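Terminal oxygenase component of carbazole 1,9a-dioxygenase (Nocardioides aromaticivorans, PDB 3GCF) probably catalyses the angular dihydroxylation of carbazole at positions 1 and 9a, using electrons passed from a Rieske [2Fe-2S] cluster to a mononuclear iron(II) site. Local coordinates at residues Phe185-Ile190 against Ala264-Trp269; Ile190-Asn195 against Asn334-Trp339; Ser196-Gly201 against Asp327-Gly332; Phe206-Val211 against Thr249-Glu254. One frame throughout, in Å; residues are numbered along the deposited sequence.

Interaction 1 (Phe185-Ile190 against Ala264-Trp269). With FE2 (Fe (II) ion), chain P.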
# COMPACT_ATOMS: atom_id res chain seq x y z
N PHE A 185 -13.49 26.36 8.53
CA PHE A 185 -13.96 27.22 9.63
C PHE A 185 -12.81 27.57 10.58
O PHE A 185 -12.91 27.33 11.79
CB PHE A 185 -15.06 26.47 10.39
CG PHE A 185 -15.87 27.34 11.31
CD1 PHE A 185 -16.47 28.51 10.85
CD2 PHE A 185 -16.04 26.99 12.65
CE1 PHE A 185 -17.23 29.30 11.70
CE2 PHE A 185 -16.80 27.78 13.51
CZ PHE A 185 -17.40 28.93 13.03
N ASP A 186 -11.74 28.13 10.04
CA ASP A 186 -10.56 28.48 10.83
C ASP A 186 -10.20 29.91 10.44
O ASP A 186 -9.84 30.16 9.29
CB ASP A 186 -9.42 27.52 10.47
CG ASP A 186 -8.18 27.74 11.31
OD1 ASP A 186 -7.76 28.90 11.47
OD2 ASP A 186 -7.62 26.73 11.79
N THR A 187 -10.29 30.84 11.39
CA THR A 187 -10.04 32.25 11.09
C THR A 187 -8.59 32.75 11.04
O THR A 187 -8.34 33.90 10.67
CB THR A 187 -10.84 33.17 12.04
OG1 THR A 187 -10.30 33.08 13.36
CG2 THR A 187 -12.30 32.75 12.07
N THR A 188 -7.63 31.90 11.40
CA THR A 188 -6.23 32.33 11.34
C THR A 188 -5.38 31.49 10.38
O THR A 188 -4.22 31.82 10.13
CB THR A 188 -5.57 32.34 12.74
OG1 THR A 188 -5.58 31.03 13.31
CG2 THR A 188 -6.31 33.30 13.66
N HIS A 189 -5.95 30.43 9.82
CA HIS A 189 -5.19 29.60 8.88
C HIS A 189 -4.96 30.36 7.57
O HIS A 189 -4.11 29.97 6.76
CB HIS A 189 -5.94 28.29 8.57
CG HIS A 189 -6.84 28.38 7.37
ND1 HIS A 189 -8.07 29.00 7.40
CD2 HIS A 189 -6.66 27.97 6.09
CE1 HIS A 189 -8.61 28.97 6.19
NE2 HIS A 189 -7.77 28.35 5.38
N ILE A 190 -5.71 31.44 7.35
CA ILE A 190 -5.60 32.20 6.11
C ILE A 190 -4.21 32.77 5.87
O ILE A 190 -3.91 33.28 4.78
CB ILE A 190 -6.66 33.32 6.03
CG1 ILE A 190 -6.45 34.35 7.14
CG2 ILE A 190 -8.06 32.70 6.09
CD1 ILE A 190 -7.49 35.46 7.14
N ALA A 264 -16.87 38.80 5.37
CA ALA A 264 -17.41 39.65 6.41
C ALA A 264 -17.90 38.71 7.51
O ALA A 264 -17.92 39.06 8.69
CB ALA A 264 -18.57 40.48 5.88
N GLN A 265 -18.30 37.51 7.10
CA GLN A 265 -18.79 36.49 8.01
C GLN A 265 -18.46 35.10 7.48
O GLN A 265 -18.46 34.87 6.27
CB GLN A 265 -20.32 36.58 8.17
CG GLN A 265 -20.82 37.81 8.91
CD GLN A 265 -22.33 37.81 9.08
OE1 GLN A 265 -22.87 38.54 9.91
NE2 GLN A 265 -23.02 37.01 8.28
N VAL A 266 -18.18 34.18 8.40
CA VAL A 266 -17.92 32.79 8.02
C VAL A 266 -18.67 31.94 9.03
O VAL A 266 -18.67 32.24 10.23
CB VAL A 266 -16.40 32.45 8.04
CG1 VAL A 266 -15.82 32.65 9.42
CG2 VAL A 266 -16.21 31.01 7.58
N SER A 267 -19.32 30.89 8.55
CA SER A 267 -20.09 30.04 9.43
C SER A 267 -20.12 28.59 8.97
O SER A 267 -19.94 28.30 7.79
CB SER A 267 -21.53 30.57 9.54
OG SER A 267 -22.13 30.66 8.26
N VAL A 268 -20.35 27.70 9.92
CA VAL A 268 -20.44 26.28 9.61
C VAL A 268 -21.74 25.76 10.20
O VAL A 268 -22.13 26.14 11.31
CB VAL A 268 -19.23 25.50 10.19
CG1 VAL A 268 -19.21 25.61 11.71
CG2 VAL A 268 -19.29 24.05 9.75
N TRP A 269 -22.43 24.90 9.45
CA TRP A 269 -23.70 24.35 9.88
C TRP A 269 -23.73 22.83 9.76
O TRP A 269 -23.09 22.26 8.87
CB TRP A 269 -24.83 24.96 9.04
CG TRP A 269 -24.76 26.46 8.98
CD1 TRP A 269 -23.88 27.21 8.26
CD2 TRP A 269 -25.54 27.38 9.74
NE1 TRP A 269 -24.05 28.54 8.54
CE2 TRP A 269 -25.07 28.68 9.45
CE3 TRP A 269 -26.60 27.24 10.66
CZ2 TRP A 269 -25.61 29.83 10.03
CZ3 TRP A 269 -27.14 28.38 11.24
CH2 TRP A 269 -26.64 29.66 10.93
FE FE2 P . -8.25 27.99 3.35
O HOH W 1 -9.78 29.34 2.91
O HOH W 2 -9.78 26.94 4.15
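The phenyl ring of Phe185 turns one face to the CG1 methyl of Val268, which sits over its middle, 3.6 Å from the ring centroid and 13° off the normal, a CH-pi contact. With CG trans to the backbone N (chi1 -165°), the ring swings out to strand 265-269. Its CE1 edge meets Val266 O in the ring plane at 3.6 Å, while CD1 rests 4.1 Å from Val266 CG2. An alanine here is likely to leave the Val268 methyl without its aromatic face and open a gap beside the strand. The contact seats the turn after helix 177-184 on the antiparallel sheet of the catalytic domain. Within that turn, Asp186 OD1 accepts from Thr188 N at 3.0 Å, an Asx turn, and from His189 N at 2.9 Å, which extends it to an Asx motif. His189 ND1 donates in its ring plane to Asp186 O at 2.8 Å, fixing the ring's rotation, and His189 NE2 binds the iron at 2.1 Å. Asp186 OD2 accepts from His99, a cluster ligand of the second subunit. Apolar packing thus gives way, one residue on, to a polar link between iron site and Rieske centre, consistent with intersubunit electron transfer.

Interaction 2 (Ile190-Asn195 against Asn334-Trp339). With FE2 (Fe (II) ion), chain P.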
# COMPACT_ATOMS: atom_id res chain seq x y z
N ILE A 190 -5.71 31.44 7.35
CA ILE A 190 -5.60 32.20 6.11
C ILE A 190 -4.21 32.77 5.87
O ILE A 190 -3.91 33.28 4.78
CB ILE A 190 -6.66 33.32 6.03
CG1 ILE A 190 -6.45 34.35 7.14
CG2 ILE A 190 -8.06 32.70 6.09
CD1 ILE A 190 -7.49 35.46 7.14
N PHE A 191 -3.37 32.67 6.89
CA PHE A 191 -1.99 33.11 6.81
C PHE A 191 -1.35 32.40 5.60
O PHE A 191 -0.67 33.02 4.79
CB PHE A 191 -1.26 32.72 8.10
CG PHE A 191 0.24 32.87 8.05
CD1 PHE A 191 0.82 34.13 7.95
CD2 PHE A 191 1.06 31.75 8.13
CE1 PHE A 191 2.21 34.27 7.93
CE2 PHE A 191 2.46 31.88 8.11
CZ PHE A 191 3.04 33.15 8.01
N MET A 192 -1.62 31.09 5.49
CA MET A 192 -1.06 30.28 4.42
C MET A 192 -1.51 30.66 3.01
O MET A 192 -0.91 30.22 2.03
CB MET A 192 -1.39 28.80 4.65
CG MET A 192 -2.76 28.37 4.15
SD MET A 192 -3.08 26.59 4.30
CE MET A 192 -2.00 25.96 3.04
N HIS A 193 -2.56 31.47 2.91
CA HIS A 193 -3.07 31.89 1.59
C HIS A 193 -2.52 33.23 1.12
O HIS A 193 -2.80 33.66 -0.00
CB HIS A 193 -4.60 32.01 1.62
CG HIS A 193 -5.32 30.73 1.86
ND1 HIS A 193 -5.14 29.61 1.06
CD2 HIS A 193 -6.26 30.39 2.77
CE1 HIS A 193 -5.94 28.65 1.48
NE2 HIS A 193 -6.63 29.09 2.51
N ARG A 194 -1.74 33.90 1.97
CA ARG A 194 -1.20 35.22 1.67
C ARG A 194 -0.54 35.40 0.31
O ARG A 194 -0.57 36.50 -0.26
CB ARG A 194 -0.20 35.64 2.77
CG ARG A 194 1.09 34.84 2.79
CD ARG A 194 1.94 35.15 4.01
NE ARG A 194 3.21 34.43 3.97
CZ ARG A 194 3.34 33.12 4.17
NH1 ARG A 194 2.27 32.38 4.43
NH2 ARG A 194 4.54 32.56 4.07
N ASN A 195 0.05 34.34 -0.23
CA ASN A 195 0.72 34.43 -1.52
C ASN A 195 -0.07 33.89 -2.71
O ASN A 195 0.46 33.77 -3.81
CB ASN A 195 2.09 33.74 -1.45
CG ASN A 195 3.08 34.49 -0.57
OD1 ASN A 195 3.85 33.89 0.17
ND2 ASN A 195 3.05 35.82 -0.65
N ASN A 334 -8.04 28.17 -3.16
CA ASN A 334 -8.26 27.01 -2.32
C ASN A 334 -7.41 25.75 -2.48
O ASN A 334 -7.40 24.90 -1.59
CB ASN A 334 -9.74 26.61 -2.38
CG ASN A 334 -10.65 27.58 -1.65
OD1 ASN A 334 -11.53 28.18 -2.24
ND2 ASN A 334 -10.43 27.72 -0.34
N ASP A 335 -6.70 25.60 -3.60
CA ASP A 335 -5.89 24.39 -3.77
C ASP A 335 -4.99 24.10 -2.58
O ASP A 335 -4.85 22.94 -2.18
CB ASP A 335 -5.05 24.47 -5.05
CG ASP A 335 -5.86 24.15 -6.30
OD1 ASP A 335 -6.98 23.62 -6.17
OD2 ASP A 335 -5.36 24.43 -7.41
N ASP A 336 -4.38 25.13 -2.00
CA ASP A 336 -3.51 24.93 -0.84
C ASP A 336 -4.22 24.32 0.35
O ASP A 336 -3.59 23.66 1.17
CB ASP A 336 -2.86 26.25 -0.41
CG ASP A 336 -1.79 26.72 -1.37
OD1 ASP A 336 -1.07 25.85 -1.92
OD2 ASP A 336 -1.65 27.94 -1.56
N ASP A 337 -5.52 24.54 0.46
CA ASP A 337 -6.28 23.97 1.57
C ASP A 337 -6.26 22.45 1.52
O ASP A 337 -6.39 21.79 2.56
CB ASP A 337 -7.73 24.47 1.56
CG ASP A 337 -7.88 25.88 2.09
OD1 ASP A 337 -7.25 26.20 3.12
OD2 ASP A 337 -8.63 26.68 1.49
N VAL A 338 -6.09 21.89 0.33
CA VAL A 338 -6.07 20.44 0.17
C VAL A 338 -4.87 19.80 0.88
O VAL A 338 -5.06 18.94 1.74
CB VAL A 338 -6.07 20.04 -1.33
CG1 VAL A 338 -5.97 18.52 -1.47
CG2 VAL A 338 -7.36 20.54 -1.99
N TRP A 339 -3.65 20.21 0.55
CA TRP A 339 -2.51 19.59 1.22
C TRP A 339 -2.43 20.02 2.69
O TRP A 339 -1.85 19.31 3.51
CB TRP A 339 -1.18 19.88 0.51
CG TRP A 339 -0.79 21.33 0.33
CD1 TRP A 339 -0.99 22.10 -0.78
CD2 TRP A 339 -0.08 22.16 1.27
NE1 TRP A 339 -0.44 23.35 -0.60
CE2 TRP A 339 0.12 23.42 0.65
CE3 TRP A 339 0.41 21.96 2.56
CZ2 TRP A 339 0.79 24.47 1.29
CZ3 TRP A 339 1.08 23.01 3.20
CH2 TRP A 339 1.26 24.25 2.56
FE FE2 P . -8.25 27.99 3.35
O HOH W 3 -3.51 29.75 -1.25
O HOH W 1 -9.78 29.34 2.91
O HOH W 2 -9.78 26.94 4.15
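Asp337 OD2 is held from two directions, by the iron at 2.3 Å and by Asn334 ND2 at 2.8 Å, while Asp337 OD1 binds the same iron at 2.1 Å and borders the ring edge of His193. The amide donor meets OD2 nearly along the C-O line, with the oxygen in the amide plane, so the carboxylate is braced as well as ligated; Asn183 donates to OD1. Beside the carboxylate in the iron's coordination shell, His193 NE2 binds at 2.1 Å, its ring 84° from the carboxylate plane. With His189 these ligands form the facial triad of two histidines and one carboxylate known from Rieske oxygenases. The second ring nitrogen, His193 ND1, donates near the ring plane to a water that also reaches Asp336 OD2, a second-shell bridge to the helix. Farther from the metal, Met192 bends at its last torsion (chi3 -71°) to place CE over the six-membered ring of Trp339, 3.9 Å from the centroid. Trp339 NE1 donates to Asp336 OD1 at 2.9 Å. A leucine in its place would probably deprive Asp336 of that donor and set its carboxylate freer to turn. Trp97 of the second subunit packs on both Met192 and Trp339. Direct ligation and a water-linked second shell together tie the 3-10 turn to helix 335-350, leaving two iron positions to waters.

Interaction 3 (Ser196-Gly201 against Asp327-Gly332)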
# COMPACT_ATOMS: atom_id res chain seq x y z
N SER A 196 -1.34 33.55 -2.49
CA SER A 196 -2.17 33.05 -3.58
C SER A 196 -2.31 34.17 -4.61
O SER A 196 -2.53 35.33 -4.25
CB SER A 196 -3.56 32.67 -3.07
OG SER A 196 -4.47 32.51 -4.15
N PRO A 197 -2.18 33.83 -5.91
CA PRO A 197 -2.32 34.85 -6.96
C PRO A 197 -3.70 35.51 -6.97
O PRO A 197 -3.90 36.55 -7.59
CB PRO A 197 -2.01 34.07 -8.24
CG PRO A 197 -2.38 32.65 -7.89
CD PRO A 197 -1.84 32.52 -6.48
N TRP A 198 -4.66 34.90 -6.27
CA TRP A 198 -6.01 35.45 -6.21
C TRP A 198 -6.05 36.71 -5.34
O TRP A 198 -6.90 37.58 -5.53
CB TRP A 198 -7.00 34.41 -5.68
CG TRP A 198 -8.43 34.89 -5.68
CD1 TRP A 198 -9.24 35.07 -4.60
CD2 TRP A 198 -9.21 35.27 -6.83
NE1 TRP A 198 -10.47 35.53 -5.00
CE2 TRP A 198 -10.48 35.66 -6.36
CE3 TRP A 198 -8.95 35.31 -8.21
CZ2 TRP A 198 -11.50 36.10 -7.22
CZ3 TRP A 198 -9.97 35.74 -9.07
CH2 TRP A 198 -11.23 36.13 -8.57
N VAL A 199 -5.14 36.81 -4.37
CA VAL A 199 -5.12 37.98 -3.49
C VAL A 199 -4.92 39.25 -4.31
O VAL A 199 -5.75 40.16 -4.26
CB VAL A 199 -4.02 37.86 -2.41
CG1 VAL A 199 -3.85 39.18 -1.68
CG2 VAL A 199 -4.41 36.78 -1.41
N SER A 200 -3.85 39.32 -5.09
CA SER A 200 -3.65 40.50 -5.91
C SER A 200 -4.55 40.35 -7.14
O SER A 200 -5.05 41.33 -7.69
CB SER A 200 -2.18 40.64 -6.32
OG SER A 200 -1.74 39.54 -7.10
N GLY A 201 -4.79 39.10 -7.54
CA GLY A 201 -5.63 38.85 -8.69
C GLY A 201 -6.99 39.53 -8.62
O GLY A 201 -7.49 40.05 -9.63
N ASP A 327 -11.09 28.55 -11.86
CA ASP A 327 -9.66 28.32 -11.82
C ASP A 327 -8.85 29.35 -11.04
O ASP A 327 -7.88 28.99 -10.37
CB ASP A 327 -9.12 28.17 -13.25
CG ASP A 327 -9.79 27.03 -13.99
OD1 ASP A 327 -10.30 26.10 -13.31
OD2 ASP A 327 -9.82 27.04 -15.24
N ASP A 328 -9.26 30.62 -11.09
CA ASP A 328 -8.53 31.66 -10.37
C ASP A 328 -8.77 31.61 -8.86
O ASP A 328 -7.89 31.97 -8.08
CB ASP A 328 -8.91 33.05 -10.88
CG ASP A 328 -8.38 33.34 -12.28
OD1 ASP A 328 -7.55 32.54 -12.78
OD2 ASP A 328 -8.79 34.36 -12.87
N ALA A 329 -9.95 31.18 -8.44
CA ALA A 329 -10.25 31.12 -7.02
C ALA A 329 -10.44 29.71 -6.45
O ALA A 329 -9.70 29.31 -5.55
CB ALA A 329 -11.48 31.97 -6.71
N LEU A 330 -11.41 28.96 -6.95
CA LEU A 330 -11.64 27.62 -6.42
C LEU A 330 -10.37 26.79 -6.45
O LEU A 330 -10.18 25.90 -5.62
CB LEU A 330 -12.81 26.94 -7.14
CG LEU A 330 -14.14 27.71 -7.04
CD1 LEU A 330 -15.29 26.81 -7.50
CD2 LEU A 330 -14.39 28.16 -5.59
N HIS A 331 -9.49 27.06 -7.41
CA HIS A 331 -8.21 26.37 -7.49
C HIS A 331 -7.10 27.32 -7.03
O HIS A 331 -6.37 27.02 -6.07
CB HIS A 331 -7.91 25.90 -8.92
CG HIS A 331 -8.70 24.70 -9.34
ND1 HIS A 331 -8.61 23.49 -8.69
CD2 HIS A 331 -9.64 24.54 -10.30
CE1 HIS A 331 -9.47 22.64 -9.23
NE2 HIS A 331 -10.10 23.25 -10.21
N GLY A 332 -6.99 28.46 -7.70
CA GLY A 332 -5.95 29.44 -7.39
C GLY A 332 -5.86 29.86 -5.93
O GLY A 332 -4.77 30.20 -5.45
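Hydrogen bonding links Ser196 to Gly332: Ser196 OG donates to Gly332 O at 2.7 Å from above the carbonyl plane, 42° out of it. The same hydroxyl oxygen accepts from Trp198 N at 3.2 Å, the N-cap bond of helix 197-201, so one side chain both caps the start of its own helix and reaches across to segment 327-332. Aromatic packing comes next. Trp198 CG is trans to its backbone N (chi1 -176°), which turns the indole against the neighbouring helix, where Ala329 CB sits over the five-membered ring, 4.0 Å from its centroid and 15° off the normal, a CH-pi contact. Trp198 NE1 donates elsewhere, to Pro280 O, which limits the rotation of the indole. Close van der Waals contact completes the account. Trp198 CZ3 touches Asp328 CB at 3.4 Å, and the backbone oxygen Asp328 O lies 3.5 Å from Trp198 CB. Residues 327-331 form a wider, pi-type turn, with Gly332 N bonded to Asp327 O at 2.9 Å. A beta carbon on Gly332 would run into Asp328 O. The contact joins the short helix just after the iron-ligand turn to helix 311-331, which precedes the helix carrying Asp337 in the catalytic domain. A hydroxyl that serves as donor outward and acceptor inward thus ties them, backed by an indole held at its nitrogen.

Interaction 4 (Phe206-Val211 against Thr249-Glu254)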
# COMPACT_ATOMS: atom_id res chain seq x y z
N PHE A 206 -6.63 41.45 2.06
CA PHE A 206 -6.71 40.18 2.76
C PHE A 206 -5.75 40.08 3.93
O PHE A 206 -4.53 40.11 3.75
CB PHE A 206 -6.45 39.04 1.76
CG PHE A 206 -7.03 37.73 2.18
CD1 PHE A 206 -8.41 37.56 2.28
CD2 PHE A 206 -6.20 36.65 2.47
CE1 PHE A 206 -8.95 36.34 2.66
CE2 PHE A 206 -6.73 35.42 2.85
CZ PHE A 206 -8.11 35.27 2.94
N PRO A 207 -6.29 39.93 5.15
CA PRO A 207 -5.45 39.83 6.34
C PRO A 207 -4.80 38.46 6.53
O PRO A 207 -5.17 37.50 5.86
CB PRO A 207 -6.42 40.18 7.46
CG PRO A 207 -7.68 39.53 6.99
CD PRO A 207 -7.72 39.88 5.50
N TYR A 208 -3.83 38.39 7.43
CA TYR A 208 -3.14 37.15 7.73
C TYR A 208 -3.97 36.32 8.70
O TYR A 208 -3.73 35.13 8.90
CB TYR A 208 -1.76 37.42 8.34
CG TYR A 208 -0.80 38.10 7.39
CD1 TYR A 208 -0.73 37.71 6.05
CD2 TYR A 208 0.04 39.11 7.83
CE1 TYR A 208 0.17 38.32 5.18
CE2 TYR A 208 0.95 39.73 6.96
CZ TYR A 208 1.00 39.33 5.63
OH TYR A 208 1.86 39.94 4.75
N GLY A 209 -4.96 36.97 9.32
CA GLY A 209 -5.82 36.28 10.26
C GLY A 209 -6.85 37.20 10.90
O GLY A 209 -6.74 38.42 10.82
N PHE A 210 -7.86 36.59 11.52
CA PHE A 210 -8.91 37.33 12.22
C PHE A 210 -8.89 36.84 13.67
O PHE A 210 -9.00 35.65 13.92
CB PHE A 210 -10.29 37.03 11.63
CG PHE A 210 -10.50 37.56 10.25
CD1 PHE A 210 -10.88 38.89 10.05
CD2 PHE A 210 -10.34 36.74 9.14
CE1 PHE A 210 -11.10 39.39 8.77
CE2 PHE A 210 -10.55 37.23 7.85
CZ PHE A 210 -10.94 38.56 7.67
N VAL A 211 -8.77 37.77 14.61
CA VAL A 211 -8.73 37.42 16.02
C VAL A 211 -9.98 37.96 16.73
O VAL A 211 -10.31 39.14 16.60
CB VAL A 211 -7.48 38.02 16.69
CG1 VAL A 211 -7.46 37.67 18.18
CG2 VAL A 211 -6.23 37.48 16.00
N THR A 249 8.47 44.07 12.05
CA THR A 249 7.48 43.68 11.06
C THR A 249 8.20 42.87 9.99
O THR A 249 9.04 43.40 9.26
CB THR A 249 6.83 44.93 10.43
OG1 THR A 249 6.15 45.67 11.45
CG2 THR A 249 5.83 44.52 9.36
N VAL A 250 7.87 41.59 9.89
CA VAL A 250 8.52 40.73 8.91
C VAL A 250 7.65 40.46 7.70
O VAL A 250 8.12 39.95 6.69
CB VAL A 250 8.93 39.37 9.55
CG1 VAL A 250 9.92 39.62 10.68
CG2 VAL A 250 7.71 38.64 10.07
N LEU A 251 6.38 40.84 7.78
CA LEU A 251 5.45 40.61 6.68
C LEU A 251 4.29 41.60 6.78
O LEU A 251 3.83 41.90 7.87
CB LEU A 251 4.92 39.18 6.78
CG LEU A 251 4.99 38.15 5.65
CD1 LEU A 251 6.37 38.12 4.99
CD2 LEU A 251 4.65 36.78 6.24
N SER A 252 3.83 42.11 5.65
CA SER A 252 2.70 43.04 5.65
C SER A 252 1.87 42.86 4.38
O SER A 252 2.41 42.76 3.28
CB SER A 252 3.17 44.49 5.76
OG SER A 252 4.11 44.79 4.75
N ALA A 253 0.56 42.81 4.54
CA ALA A 253 -0.33 42.64 3.41
C ALA A 253 -0.38 43.93 2.61
O ALA A 253 -0.09 45.00 3.13
CB ALA A 253 -1.74 42.26 3.89
N GLU A 254 -0.74 43.82 1.34
CA GLU A 254 -0.82 44.99 0.49
C GLU A 254 -2.17 45.69 0.69
O GLU A 254 -3.22 45.13 0.38
CB GLU A 254 -0.65 44.60 -0.97
CG GLU A 254 -0.51 45.78 -1.92
CD GLU A 254 0.92 46.30 -2.01
OE1 GLU A 254 1.61 46.37 -0.97
OE2 GLU A 254 1.35 46.65 -3.14
O HOH W 4 -4.14 42.44 0.49
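Tyr208 reaches over to Leu251, Ser252 and Ala253 at one end of a small antiparallel sheet, in which strands 209-212 and 248-252 flank the central strand 237-245. The outer strands do not pair with each other; the phenol spans the distance instead. Its CG is trans to the carbonyl carbon (chi1 -65°), which aims the ring at the far strand, hydroxyl foremost. The ring presents its edge to the backbone there: CE2 lies 3.7 Å from Leu251 O, near the ring plane, and CE2 also meets Leu251 CB at 4.0 Å. The hydroxyl lodges against the Leu251-Ala253 backbone, but no hydrogen bond forms with it, since the angles are poor. A classic beta bulge at Val250 and Leu251, opposite Ala243 of the central strand, interrupts the regular pairing. The strand also meets the second subunit, whose Phe89 packs on Leu251. Further along the chain, Ala253 CB touches Phe206 O at 3.5 Å, whereas the Phe206 ring turns away from this strand and meets Phe333 at about a right angle, its side chain about 4 Å from that of His193. One water closes the end of the contact, accepting from Phe206 N at 3.1 Å and donating to Glu254 O at 2.8 Å.

How the interactions relate
Interactions 1 and 2 converge on one iron: they share Ile190, and His189 NE2 of the first lies 3.2 Å from Asp337 OD1 of the second. Interaction 3 follows on, its centre 10 Å from that of interaction 2, where Asn334 N probably bonds to Ala329 O at 3.1 Å; the Ser196 side chain is about 9 Å from the iron. Interaction 4 lies in the separate three-stranded sheet, joined to interaction 1 by a probable bond from Phe210 N to Thr187 O at 2.9 Å, with the Phe206 side chain about 7 Å from the iron. Residues 185-201 thus carry two of the three protein ligands and pack on a sheet, two helices and a second subunit.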